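Local coordinates for peptidase S9 prolyl oligopeptidase catalytic domain-containing protein (Pyrococcus horikoshii, PDB 4HXF) that forms a self-compartmentalizing hexamer and acts as a serine protease, an acylaminoacyl peptidase of the prolyl oligopeptidase family, at residues 193-196 and 197-201; 212-215 and 216-219; 395-398 and 399-402; 505-508 and 509-513; 553-556 and 557-560. All blocks are in the same frame, centred on the assembly; numbering follows the deposited sequence.

Interaction 1: residues 193-196 and 197-201; sequences IPRY and FKYWD
Arg195 O is gripped by two backbone N-H groups across a tight turn of the beta-propeller, in the loop that leads into strand 200-206. Tyr199 N reaches it at 2.9 Å in the carbonyl plane, while Lys198 N, 3.0 Å from Arg195 O, comes in from above that plane. Arg195 is itself the centre of an inverse gamma turn, closed by a weak bond from Tyr196 N to Pro194 O. The arginine side chain bends at both chi2 and chi3 (-64° and -55°), which swings its head back alongside Tyr199. There the two flat groups stand 79° apart: Tyr199 CE1 lies over one face of the guanidinium, 3.7 Å from Arg195 NH1, and Arg195 CZ sits at the edge of the ring. NH1 also makes a salt bridge to Asp191. Trading this arginine for an alanine would probably leave Asp191 with Lys216 alone as charge partner and uncover the edge of Tyr199. Lys198 runs beside Arg195, its NZ bonded to Lys238 O; between the two like charges a water accepts from Arg195 NH2 at 3.2 Å and, weakly, from Lys198 NZ at 3.4 Å.

Interaction 2: residues 212-215 and 216-219; sequences KLFE and KVSF
Between Phe214 and Phe219 the chain turns corners at Glu215, Lys216 and Ser218, with a bulge on each side of the first bend: Leu213 and Phe214 both face Ile202 in a classic bulge, and Lys216 and Val217 both face Trp200 in a G1 bulge, Lys216 taking the positive phi of 53°. These bends bring three apolar side chains of one short run together. Phe214 and Val217 cross at about a right angle, and both valine methyls press on the beta carbon of Phe214, Val217 CG2 at 3.6 Å and CG1 at 3.8 Å from Phe214 CB. Further out, the two phenylalanines form a T-shaped stack. Phe219 sends the edge of its ring, led by CE2, over the centre of the Phe214 face; the planes are 85° apart and the centroids 5.3 Å. Phe219 reaches this place with CG tucked between its backbone N and carbonyl carbon (chi1 44°), the crowded position. The charged side chains pair differently. Lys212 NZ bridges to Glu215 OE1 at 2.8 Å, meeting the oxygen from above the carboxylate plane, while Lys216 NZ pairs with Asp191. Lys216 N is bonded to Asp201 OD1, and Glu215 CG folds to within 3.4 Å of that same Lys216 N. Strand 209-217 is outermost in its four-stranded propeller blade, next to strand 200-206, whose Ile202 touches Phe214, Val217 and Phe219; the corners carry the chain into strand 219-224 of the following blade, whose strand 245-249 sets Tyr249 edge-to-face with Phe214 and Tyr247 against Phe219.

Interaction 3: residues 395-398 and 399-402; sequences YFKY and EMQL
Lys397 and Met400 meet at the start of helix 398-405 in the alpha/beta-hydrolase domain, where Lys397 is the N-cap residue and its carbonyl opens the helical bonding. Lys397 O accepts from Gln401 N at 3.3 Å, nearly along the C=O axis, and from Met400 N, which comes from well above the carbonyl plane. The close-packed part is apolar. Lys397 CG lies 3.6 Å from Met400 CG, the two chains crossing at about a right angle, and Met400 packs against the sheet at Phe383, Ile410 and Tyr412. One residue on, Tyr398 CE2 meets Leu402 CD2 at 4.0 Å, next to Tyr593 and Met597 of helix 586-605. The polar margins are looser and carry ordered water. Glu399 bends at chi2 (86°) and turns its carboxylate back over the end of the lysine; Lys397 NZ and Glu399 OE1 form a salt bridge of 3.2 Å, with Lys397 CE lying alongside. Arg592 gives Glu399 a second positive partner, and a bound hexane-1,6-diol, probably from the crystallisation liquor, is bonded to Lys397 NZ. At one margin a water bridges Lys397 N and Gln401 NE2, accepting from both, while Gln401 OE1 accepts from Phe349 N. At the other a second water bridges the ion pair: it accepts from Lys397 NZ at 2.7 Å and donates to Glu399 OE2 at 2.9 Å.

Interaction 4: residues 505-508 and 509-513; sequences LWFD and KEVIG. With Y3A (N-[(benzyloxy)carbonyl]glycyl-N-[(2S,3R)-4-chloro-3-hydroxy-1-phenylbutan-2-yl]glycinamide), chain B.
Phe507 offers a face to Val511 and an edge to the bound inhibitor. With CG anti to the backbone N (chi1 -162°), its ring swings along the helix until Val511 CG2 sits over one face, 3.5 Å from the ring centroid, a close CH-pi contact in which Phe507 CZ comes within 3.3 Å of that methyl. At the rim the phenyl group of Y3A approaches in the plane of the ring, with Phe507 CD2 3.5 Å from Y3A CE2. An alanine in place of Phe507 is likely to open a gap between Val511 and the inhibitor phenyl, leaving the edge of that phenyl without this neighbour. Asp508 lies side by side with Ile512, and Asp508 OD1, which bonds to Ser497 OG, is 3.7 Å from Y3A CZ4. At the C-terminal end of the helix, Asp508 O accepts from Ile512 N at 2.8 Å and from Gly513 N at 3.1 Å, and at the backbone angles of Gly513 a CB would jam against the preceding carbonyl. Lys509 reaches back past Leu505 O, shares a water with it, and pairs with Asp563 of a neighbouring subunit. Helix 504-511 thus wedges between the inhibitor pocket and the propeller: Tyr196 touches Trp506, while Trp494 and Tyr498 of helix 494-500 and Tyr522 of helix 521-524 cover Asp508.

Interaction 5: residues 553-556 and 557-560; sequences QSLM and FYHV
Leu555 lies over the ring of His559, one turn on in helix 552-563, the helix of a beta-alpha-beta unit between strands 538-543 and 568-573 of the hydrolase domain. From Leu555 CB, which points away from the following turn, CG lies anti to the backbone N (chi1 -178°), and this carries the branch back over the imidazole. Leu555 CG comes to 3.8 Å from His559 CE1. CD1 goes furthest onto the ring: it lies over one face, 3.6 Å from His559 NE2 and 17° off the ring normal, in a CH-pi contact, and also touches Tyr558 CD2 at 4.0 Å. CD2, the other branch, is more distant, 4.1 Å from His559 CE1. The rotation of the imidazole is probably fixed, since a neighbouring subunit holds both nitrogens: ND1 is bonded to Ala499 O and NE2 to Ala139 N of that subunit, a pattern that would probably put the ring proton on ND1. Ala139 of the neighbour packs on Leu555 as well, making this face of the helix part of the subunit interface. Ser554 and Tyr558 face the sheet at Leu540 and Ile570. The main chain keeps the spacing regular, with His559 N bonded to Leu555 O at 2.8 Å.

Interactions 1 and 2 are neighbours in the propeller, centres 10 Å apart, joined where Lys198 O meets Ser218 OG at 2.7 Å; the side chains of Phe197 and Phe219 each lie about 7 Å from that of Asp244, a magnesium ligand. Interaction 1 also bridges the domains, Phe197 CD1 packing 3.4 Å from Trp506 CZ2 of interaction 4. Interaction 4 alone touches the inhibitor. The side chain of Phe197 in interaction 1 is about 7 Å from the bound Y3A. The side chain of Gln553 in interaction 5 is about 8 Å from the bound Y3A. Interactions 4 and 5, about 7 Å apart at their nearest atoms, both reach a neighbouring subunit. Interaction 3 stands apart, its nearest atoms about 15 Å from interaction 5.

Interaction 1: residues 193-196 and 197-201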
# COMPACT_ATOMS: atom_id res chain seq x y z
N ILE A 193 18.09 -8.78 -46.23
CA ILE A 193 17.90 -8.76 -44.82
C ILE A 193 19.25 -8.75 -44.15
O ILE A 193 20.30 -9.01 -44.77
CB ILE A 193 17.07 -9.94 -44.34
CG1 ILE A 193 17.69 -11.31 -44.57
CG2 ILE A 193 15.69 -9.89 -45.12
CD1 ILE A 193 17.01 -12.51 -43.80
N PRO A 194 19.30 -8.49 -42.83
CA PRO A 194 20.59 -8.66 -42.12
C PRO A 194 21.07 -10.10 -42.14
O PRO A 194 20.28 -11.03 -41.97
CB PRO A 194 20.30 -8.16 -40.68
CG PRO A 194 19.04 -7.38 -40.81
CD PRO A 194 18.25 -8.03 -41.93
N ARG A 195 22.36 -10.27 -42.34
CA ARG A 195 22.98 -11.61 -42.45
C ARG A 195 23.45 -12.16 -41.10
O ARG A 195 24.66 -12.44 -40.83
CB ARG A 195 24.08 -11.56 -43.49
CG ARG A 195 23.73 -10.94 -44.79
CD ARG A 195 22.65 -11.72 -45.56
NE ARG A 195 22.90 -13.13 -45.82
CZ ARG A 195 23.60 -13.56 -46.88
NH1 ARG A 195 24.16 -12.70 -47.71
NH2 ARG A 195 23.74 -14.86 -47.07
N TYR A 196 22.50 -12.30 -40.19
CA TYR A 196 22.77 -12.69 -38.84
C TYR A 196 23.49 -13.99 -38.76
O TYR A 196 23.16 -14.86 -39.51
CB TYR A 196 21.46 -12.89 -38.12
CG TYR A 196 20.60 -11.67 -37.97
CD1 TYR A 196 19.38 -11.58 -38.61
CD2 TYR A 196 21.05 -10.60 -37.25
CE1 TYR A 196 18.58 -10.45 -38.41
CE2 TYR A 196 20.27 -9.44 -37.07
CZ TYR A 196 18.99 -9.41 -37.63
OH TYR A 196 18.26 -8.24 -37.44
N PHE A 197 24.56 -14.04 -37.96
CA PHE A 197 25.39 -15.28 -37.70
C PHE A 197 26.20 -15.65 -38.93
O PHE A 197 26.86 -16.67 -38.93
CB PHE A 197 24.65 -16.47 -37.07
CG PHE A 197 24.08 -16.21 -35.72
CD1 PHE A 197 22.82 -15.66 -35.58
CD2 PHE A 197 24.80 -16.54 -34.58
CE1 PHE A 197 22.26 -15.40 -34.34
CE2 PHE A 197 24.26 -16.28 -33.31
CZ PHE A 197 23.00 -15.72 -33.19
N LYS A 198 26.21 -14.85 -39.97
CA LYS A 198 26.89 -15.13 -41.22
C LYS A 198 27.86 -14.08 -41.71
O LYS A 198 29.08 -14.42 -41.91
CB LYS A 198 25.96 -15.54 -42.37
CG LYS A 198 26.73 -15.72 -43.72
CD LYS A 198 27.26 -17.09 -43.99
CE LYS A 198 26.14 -18.07 -44.34
NZ LYS A 198 25.51 -18.30 -45.65
N TYR A 199 27.40 -12.82 -41.85
CA TYR A 199 28.30 -11.76 -42.21
C TYR A 199 28.18 -10.53 -41.34
O TYR A 199 27.10 -10.15 -40.99
CB TYR A 199 28.06 -11.33 -43.64
CG TYR A 199 28.29 -12.45 -44.67
CD1 TYR A 199 27.29 -12.86 -45.48
CD2 TYR A 199 29.56 -13.04 -44.86
CE1 TYR A 199 27.45 -13.91 -46.41
CE2 TYR A 199 29.73 -14.05 -45.86
CZ TYR A 199 28.67 -14.45 -46.65
OH TYR A 199 28.73 -15.49 -47.63
N TRP A 200 29.29 -9.91 -41.07
CA TRP A 200 29.39 -8.66 -40.30
C TRP A 200 30.24 -7.65 -41.02
O TRP A 200 31.06 -7.98 -41.87
CB TRP A 200 30.18 -8.95 -38.98
CG TRP A 200 29.39 -9.76 -37.98
CD1 TRP A 200 28.55 -9.26 -36.93
CD2 TRP A 200 29.35 -11.21 -37.87
NE1 TRP A 200 28.03 -10.28 -36.21
CE2 TRP A 200 28.46 -11.51 -36.75
CE3 TRP A 200 29.85 -12.26 -38.63
CZ2 TRP A 200 28.18 -12.80 -36.37
CZ3 TRP A 200 29.61 -13.54 -38.19
CH2 TRP A 200 28.71 -13.81 -37.15
N ASP A 201 30.01 -6.39 -40.67
CA ASP A 201 30.90 -5.28 -40.95
C ASP A 201 31.54 -4.88 -39.63
O ASP A 201 30.85 -4.92 -38.60
CB ASP A 201 30.15 -4.11 -41.54
CG ASP A 201 29.39 -4.47 -42.83
OD1 ASP A 201 29.82 -5.38 -43.56
OD2 ASP A 201 28.40 -3.79 -43.06
O HOH W 1 22.78 -16.60 -44.50

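Interaction 2: residues 212-215 and 216-219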
# COMPACT_ATOMS: atom_id res chain seq x y z
N LYS A 212 35.93 1.82 -41.20
CA LYS A 212 35.58 0.44 -41.45
C LYS A 212 36.80 -0.41 -41.54
O LYS A 212 37.76 -0.10 -42.28
CB LYS A 212 34.73 0.31 -42.71
CG LYS A 212 34.09 -1.04 -42.82
CD LYS A 212 33.32 -1.18 -44.11
CE LYS A 212 31.98 -0.59 -44.02
NZ LYS A 212 31.40 -0.50 -45.42
N LEU A 213 36.85 -1.50 -40.81
CA LEU A 213 38.02 -2.37 -40.87
C LEU A 213 37.79 -3.52 -41.84
O LEU A 213 38.71 -3.98 -42.55
CB LEU A 213 38.39 -2.94 -39.46
CG LEU A 213 38.83 -2.01 -38.36
CD1 LEU A 213 39.11 -2.92 -37.14
CD2 LEU A 213 40.13 -1.24 -38.78
N PHE A 214 36.59 -4.08 -41.77
CA PHE A 214 36.19 -5.20 -42.57
C PHE A 214 34.82 -5.05 -43.07
O PHE A 214 33.89 -4.58 -42.37
CB PHE A 214 36.22 -6.56 -41.77
CG PHE A 214 37.58 -6.97 -41.33
CD1 PHE A 214 38.01 -6.68 -40.06
CD2 PHE A 214 38.49 -7.57 -42.24
CE1 PHE A 214 39.31 -6.96 -39.63
CE2 PHE A 214 39.80 -7.90 -41.79
CZ PHE A 214 40.19 -7.58 -40.49
N GLU A 215 34.58 -5.60 -44.27
CA GLU A 215 33.28 -5.55 -44.85
C GLU A 215 32.83 -6.93 -45.24
O GLU A 215 33.56 -7.59 -46.02
CB GLU A 215 33.38 -4.65 -46.08
CG GLU A 215 32.21 -4.80 -46.97
CD GLU A 215 31.21 -3.72 -46.79
OE1 GLU A 215 31.53 -2.59 -47.26
OE2 GLU A 215 30.11 -4.05 -46.30
N LYS A 216 31.66 -7.36 -44.78
CA LYS A 216 31.01 -8.64 -45.12
C LYS A 216 31.95 -9.82 -44.88
O LYS A 216 32.29 -10.61 -45.82
CB LYS A 216 30.45 -8.61 -46.54
CG LYS A 216 29.46 -9.69 -46.81
CD LYS A 216 28.72 -9.42 -48.18
CE LYS A 216 27.65 -10.41 -48.45
NZ LYS A 216 26.72 -9.74 -49.46
N VAL A 217 32.39 -9.91 -43.63
CA VAL A 217 33.31 -11.00 -43.22
C VAL A 217 32.51 -11.92 -42.28
O VAL A 217 31.47 -11.50 -41.67
CB VAL A 217 34.54 -10.50 -42.53
CG1 VAL A 217 35.50 -9.87 -43.59
CG2 VAL A 217 34.17 -9.55 -41.39
N SER A 218 32.96 -13.19 -42.07
CA SER A 218 32.13 -14.14 -41.30
C SER A 218 32.80 -14.30 -39.95
O SER A 218 32.70 -15.37 -39.33
CB SER A 218 32.04 -15.50 -42.05
OG SER A 218 31.26 -15.35 -43.22
N PHE A 219 33.44 -13.24 -39.42
CA PHE A 219 33.90 -13.20 -38.04
C PHE A 219 33.54 -11.89 -37.40
O PHE A 219 33.18 -10.94 -38.10
CB PHE A 219 35.38 -13.49 -37.88
CG PHE A 219 36.35 -12.84 -38.85
CD1 PHE A 219 37.43 -13.61 -39.33
CD2 PHE A 219 36.38 -11.49 -39.08
CE1 PHE A 219 38.43 -13.00 -40.13
CE2 PHE A 219 37.34 -10.88 -39.93
CZ PHE A 219 38.34 -11.64 -40.43

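Interaction 3: residues 395-398 and 399-402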
# COMPACT_ATOMS: atom_id res chain seq x y z
N TYR A 395 29.05 -33.34 -19.87
CA TYR A 395 28.48 -32.32 -19.02
C TYR A 395 27.37 -32.94 -18.14
O TYR A 395 26.97 -34.09 -18.37
CB TYR A 395 27.99 -31.16 -19.86
CG TYR A 395 26.71 -31.32 -20.67
CD1 TYR A 395 26.77 -31.64 -22.05
CD2 TYR A 395 25.47 -31.10 -20.15
CE1 TYR A 395 25.64 -31.72 -22.80
CE2 TYR A 395 24.34 -31.32 -20.88
CZ TYR A 395 24.44 -31.58 -22.21
OH TYR A 395 23.27 -31.68 -22.94
N PHE A 396 26.89 -32.16 -17.15
CA PHE A 396 26.05 -32.67 -16.14
C PHE A 396 24.63 -32.56 -16.65
O PHE A 396 24.14 -31.44 -16.85
CB PHE A 396 26.24 -31.89 -14.84
CG PHE A 396 25.34 -32.40 -13.72
CD1 PHE A 396 25.71 -33.50 -12.99
CD2 PHE A 396 24.16 -31.72 -13.41
CE1 PHE A 396 24.90 -33.99 -11.92
CE2 PHE A 396 23.33 -32.23 -12.43
CZ PHE A 396 23.72 -33.32 -11.69
N LYS A 397 23.98 -33.70 -16.89
CA LYS A 397 22.58 -33.65 -17.45
C LYS A 397 21.59 -34.21 -16.44
O LYS A 397 21.55 -35.43 -16.15
CB LYS A 397 22.43 -34.37 -18.77
CG LYS A 397 20.95 -34.38 -19.29
CD LYS A 397 20.43 -33.15 -19.96
CE LYS A 397 19.03 -33.40 -20.65
NZ LYS A 397 18.28 -32.11 -20.87
N TYR A 398 20.89 -33.31 -15.77
CA TYR A 398 20.05 -33.66 -14.62
C TYR A 398 19.07 -34.80 -14.88
O TYR A 398 19.06 -35.77 -14.04
CB TYR A 398 19.24 -32.47 -14.22
CG TYR A 398 18.45 -32.60 -12.93
CD1 TYR A 398 19.02 -32.48 -11.75
CD2 TYR A 398 17.08 -32.86 -13.00
CE1 TYR A 398 18.31 -32.57 -10.56
CE2 TYR A 398 16.37 -32.97 -11.85
CZ TYR A 398 16.97 -32.79 -10.64
OH TYR A 398 16.24 -32.83 -9.47
N GLU A 399 18.40 -34.73 -16.05
CA GLU A 399 17.39 -35.72 -16.29
C GLU A 399 18.00 -37.10 -16.40
O GLU A 399 17.37 -38.11 -16.07
CB GLU A 399 16.59 -35.48 -17.52
CG GLU A 399 15.73 -34.27 -17.53
CD GLU A 399 16.45 -33.02 -17.97
OE1 GLU A 399 17.70 -32.92 -17.84
OE2 GLU A 399 15.71 -32.09 -18.39
N MET A 400 19.28 -37.20 -16.89
CA MET A 400 19.85 -38.50 -17.06
C MET A 400 20.17 -39.11 -15.75
O MET A 400 19.95 -40.26 -15.50
CB MET A 400 21.12 -38.41 -17.94
CG MET A 400 20.74 -37.95 -19.34
SD MET A 400 22.31 -37.94 -20.32
CE MET A 400 21.61 -37.59 -21.94
N GLN A 401 20.76 -38.34 -14.82
CA GLN A 401 21.02 -38.83 -13.49
C GLN A 401 19.79 -39.19 -12.72
O GLN A 401 19.70 -40.28 -12.11
CB GLN A 401 21.87 -37.90 -12.64
CG GLN A 401 23.21 -37.53 -13.23
CD GLN A 401 24.13 -38.73 -13.25
OE1 GLN A 401 24.24 -39.42 -12.25
NE2 GLN A 401 24.77 -38.97 -14.39
N LEU A 402 18.78 -38.33 -12.84
CA LEU A 402 17.51 -38.55 -12.19
C LEU A 402 16.83 -39.84 -12.69
O LEU A 402 16.45 -40.69 -11.86
CB LEU A 402 16.56 -37.41 -12.54
CG LEU A 402 15.11 -37.48 -12.02
CD1 LEU A 402 14.90 -37.65 -10.52
CD2 LEU A 402 14.30 -36.30 -12.65
O HOH W 2 24.85 -36.56 -16.47
O HOH W 3 17.18 -29.92 -19.68

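Interaction 4: residues 505-508 and 509-513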
# COMPACT_ATOMS: atom_id res chain seq x y z
N LEU A 505 14.63 -17.63 -41.26
CA LEU A 505 14.73 -17.11 -42.62
C LEU A 505 16.10 -17.52 -43.24
O LEU A 505 16.14 -17.74 -44.47
CB LEU A 505 14.53 -15.60 -42.71
CG LEU A 505 13.14 -15.03 -42.54
CD1 LEU A 505 13.23 -13.49 -42.63
CD2 LEU A 505 12.20 -15.72 -43.56
N TRP A 506 17.13 -17.59 -42.39
CA TRP A 506 18.44 -18.00 -42.90
C TRP A 506 18.81 -19.37 -42.46
O TRP A 506 19.34 -20.11 -43.28
CB TRP A 506 19.46 -16.92 -42.48
CG TRP A 506 19.43 -16.59 -41.04
CD1 TRP A 506 18.69 -15.62 -40.41
CD2 TRP A 506 20.20 -17.21 -40.04
NE1 TRP A 506 18.95 -15.65 -39.05
CE2 TRP A 506 19.84 -16.54 -38.77
CE3 TRP A 506 21.17 -18.25 -40.02
CZ2 TRP A 506 20.38 -16.90 -37.62
CZ3 TRP A 506 21.70 -18.61 -38.81
CH2 TRP A 506 21.29 -17.95 -37.63
N PHE A 507 18.51 -19.79 -41.24
CA PHE A 507 18.98 -21.07 -40.79
C PHE A 507 18.25 -22.25 -41.44
O PHE A 507 18.91 -23.22 -41.80
CB PHE A 507 18.96 -21.21 -39.30
CG PHE A 507 19.84 -22.34 -38.76
CD1 PHE A 507 21.21 -22.45 -39.16
CD2 PHE A 507 19.32 -23.28 -37.95
CE1 PHE A 507 21.98 -23.51 -38.68
CE2 PHE A 507 20.10 -24.33 -37.42
CZ PHE A 507 21.43 -24.44 -37.81
N ASP A 508 16.94 -22.18 -41.62
CA ASP A 508 16.25 -23.27 -42.28
C ASP A 508 16.72 -23.42 -43.73
O ASP A 508 16.75 -24.53 -44.26
CB ASP A 508 14.69 -23.09 -42.26
CG ASP A 508 14.04 -23.48 -40.97
OD1 ASP A 508 14.32 -22.91 -39.96
OD2 ASP A 508 13.17 -24.32 -41.11
N LYS A 509 17.03 -22.32 -44.38
CA LYS A 509 17.57 -22.38 -45.80
C LYS A 509 18.80 -23.30 -45.85
O LYS A 509 19.00 -24.02 -46.86
CB LYS A 509 17.84 -21.02 -46.43
CG LYS A 509 16.53 -20.29 -46.79
CD LYS A 509 16.79 -19.03 -47.58
CE LYS A 509 15.51 -18.23 -47.86
NZ LYS A 509 15.79 -16.88 -48.42
N GLU A 510 19.60 -23.20 -44.82
CA GLU A 510 20.83 -23.97 -44.72
C GLU A 510 20.58 -25.42 -44.29
O GLU A 510 21.04 -26.36 -44.92
CB GLU A 510 21.73 -23.29 -43.70
CG GLU A 510 23.01 -24.06 -43.38
CD GLU A 510 24.04 -23.25 -42.64
OE1 GLU A 510 24.72 -23.96 -41.83
OE2 GLU A 510 24.28 -22.07 -43.08
N VAL A 511 19.77 -25.59 -43.21
CA VAL A 511 19.63 -26.93 -42.63
C VAL A 511 18.61 -27.83 -43.38
O VAL A 511 18.77 -29.06 -43.47
CB VAL A 511 19.36 -26.89 -41.10
CG1 VAL A 511 19.21 -28.32 -40.56
CG2 VAL A 511 20.51 -26.15 -40.46
N ILE A 512 17.55 -27.23 -43.92
CA ILE A 512 16.50 -27.90 -44.66
C ILE A 512 16.67 -27.71 -46.20
O ILE A 512 16.61 -28.71 -46.96
CB ILE A 512 15.08 -27.48 -44.21
CG1 ILE A 512 15.08 -27.46 -42.67
CG2 ILE A 512 14.00 -28.40 -44.80
CD1 ILE A 512 15.45 -28.76 -42.01
N GLY A 513 16.85 -26.49 -46.65
CA GLY A 513 17.10 -26.22 -48.05
C GLY A 513 16.63 -24.87 -48.53
O GLY A 513 15.82 -24.17 -47.92
N3 Y3A B . 21.35 -23.03 -32.33
CA3 Y3A B . 20.52 -23.88 -33.21
C3 Y3A B . 19.15 -23.94 -32.53
O3 Y3A B . 18.69 -23.16 -31.72
C4 Y3A B . 17.34 -26.23 -30.79
O4 Y3A B . 18.06 -27.37 -31.08
CA4 Y3A B . 17.12 -25.47 -32.09
N4 Y3A B . 18.46 -25.32 -32.70
CB4 Y3A B . 16.38 -26.26 -33.21
CG4 Y3A B . 16.21 -25.49 -34.47
CD1 Y3A B . 15.44 -24.32 -34.60
CD2 Y3A B . 16.78 -25.97 -35.64
CE1 Y3A B . 15.28 -23.64 -35.79
CE2 Y3A B . 16.63 -25.30 -36.85
CZ4 Y3A B . 15.92 -24.14 -36.91
C15 Y3A B . 17.65 -25.34 -29.53
O HOH W 4 16.97 -15.54 -46.05

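Interaction 5: residues 553-556 and 557-560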
# COMPACT_ATOMS: atom_id res chain seq x y z
N GLN A 553 4.87 -25.41 -33.46
CA GLN A 553 5.61 -26.65 -33.69
C GLN A 553 5.11 -27.80 -32.81
O GLN A 553 5.10 -28.94 -33.24
CB GLN A 553 7.11 -26.50 -33.45
CG GLN A 553 7.84 -25.56 -34.42
CD GLN A 553 7.66 -26.00 -35.88
OE1 GLN A 553 7.43 -27.21 -36.10
NE2 GLN A 553 7.72 -25.05 -36.86
N SER A 554 4.72 -27.51 -31.60
CA SER A 554 4.11 -28.51 -30.69
C SER A 554 2.62 -28.55 -30.86
O SER A 554 2.06 -29.66 -30.93
CB SER A 554 4.46 -28.38 -29.21
OG SER A 554 5.87 -28.60 -28.98
N LEU A 555 1.97 -27.38 -30.91
CA LEU A 555 0.48 -27.39 -30.85
C LEU A 555 -0.13 -27.95 -32.14
O LEU A 555 -1.16 -28.69 -32.13
CB LEU A 555 -0.05 -26.02 -30.46
CG LEU A 555 -1.58 -25.91 -30.31
CD1 LEU A 555 -2.06 -27.00 -29.30
CD2 LEU A 555 -2.03 -24.48 -29.83
N MET A 556 0.48 -27.68 -33.29
CA MET A 556 -0.03 -28.24 -34.54
C MET A 556 0.05 -29.75 -34.50
O MET A 556 -0.87 -30.40 -34.93
CB MET A 556 0.62 -27.65 -35.81
CG MET A 556 0.42 -26.21 -36.04
SD MET A 556 1.03 -25.69 -37.68
CE MET A 556 2.74 -26.14 -37.61
N PHE A 557 1.18 -30.29 -34.08
CA PHE A 557 1.42 -31.71 -33.97
C PHE A 557 0.40 -32.35 -32.98
O PHE A 557 -0.25 -33.35 -33.32
CB PHE A 557 2.84 -32.02 -33.64
CG PHE A 557 3.29 -33.45 -33.94
CD1 PHE A 557 3.04 -34.14 -35.14
CD2 PHE A 557 4.19 -34.05 -33.07
CE1 PHE A 557 3.49 -35.42 -35.32
CE2 PHE A 557 4.70 -35.32 -33.32
CZ PHE A 557 4.43 -35.96 -34.47
N TYR A 558 0.22 -31.72 -31.86
CA TYR A 558 -0.79 -32.10 -30.89
C TYR A 558 -2.21 -32.15 -31.49
O TYR A 558 -2.89 -33.22 -31.44
CB TYR A 558 -0.78 -31.16 -29.69
CG TYR A 558 -1.88 -31.50 -28.67
CD1 TYR A 558 -1.78 -32.59 -27.83
CD2 TYR A 558 -3.05 -30.80 -28.67
CE1 TYR A 558 -2.82 -32.94 -26.97
CE2 TYR A 558 -4.11 -31.14 -27.87
CZ TYR A 558 -3.97 -32.23 -27.00
OH TYR A 558 -4.99 -32.63 -26.17
N HIS A 559 -2.66 -31.04 -32.12
CA HIS A 559 -4.01 -31.06 -32.69
C HIS A 559 -4.24 -32.12 -33.77
O HIS A 559 -5.29 -32.76 -33.85
CB HIS A 559 -4.39 -29.69 -33.28
CG HIS A 559 -4.66 -28.62 -32.29
ND1 HIS A 559 -4.62 -27.28 -32.59
CD2 HIS A 559 -5.21 -28.69 -30.96
CE1 HIS A 559 -5.10 -26.56 -31.47
NE2 HIS A 559 -5.46 -27.44 -30.53
N VAL A 560 -3.22 -32.24 -34.64
CA VAL A 560 -3.31 -33.17 -35.77
C VAL A 560 -3.30 -34.57 -35.24
O VAL A 560 -4.10 -35.42 -35.71
CB VAL A 560 -2.25 -32.90 -36.83
CG1 VAL A 560 -2.11 -34.10 -37.74
CG2 VAL A 560 -2.53 -31.57 -37.59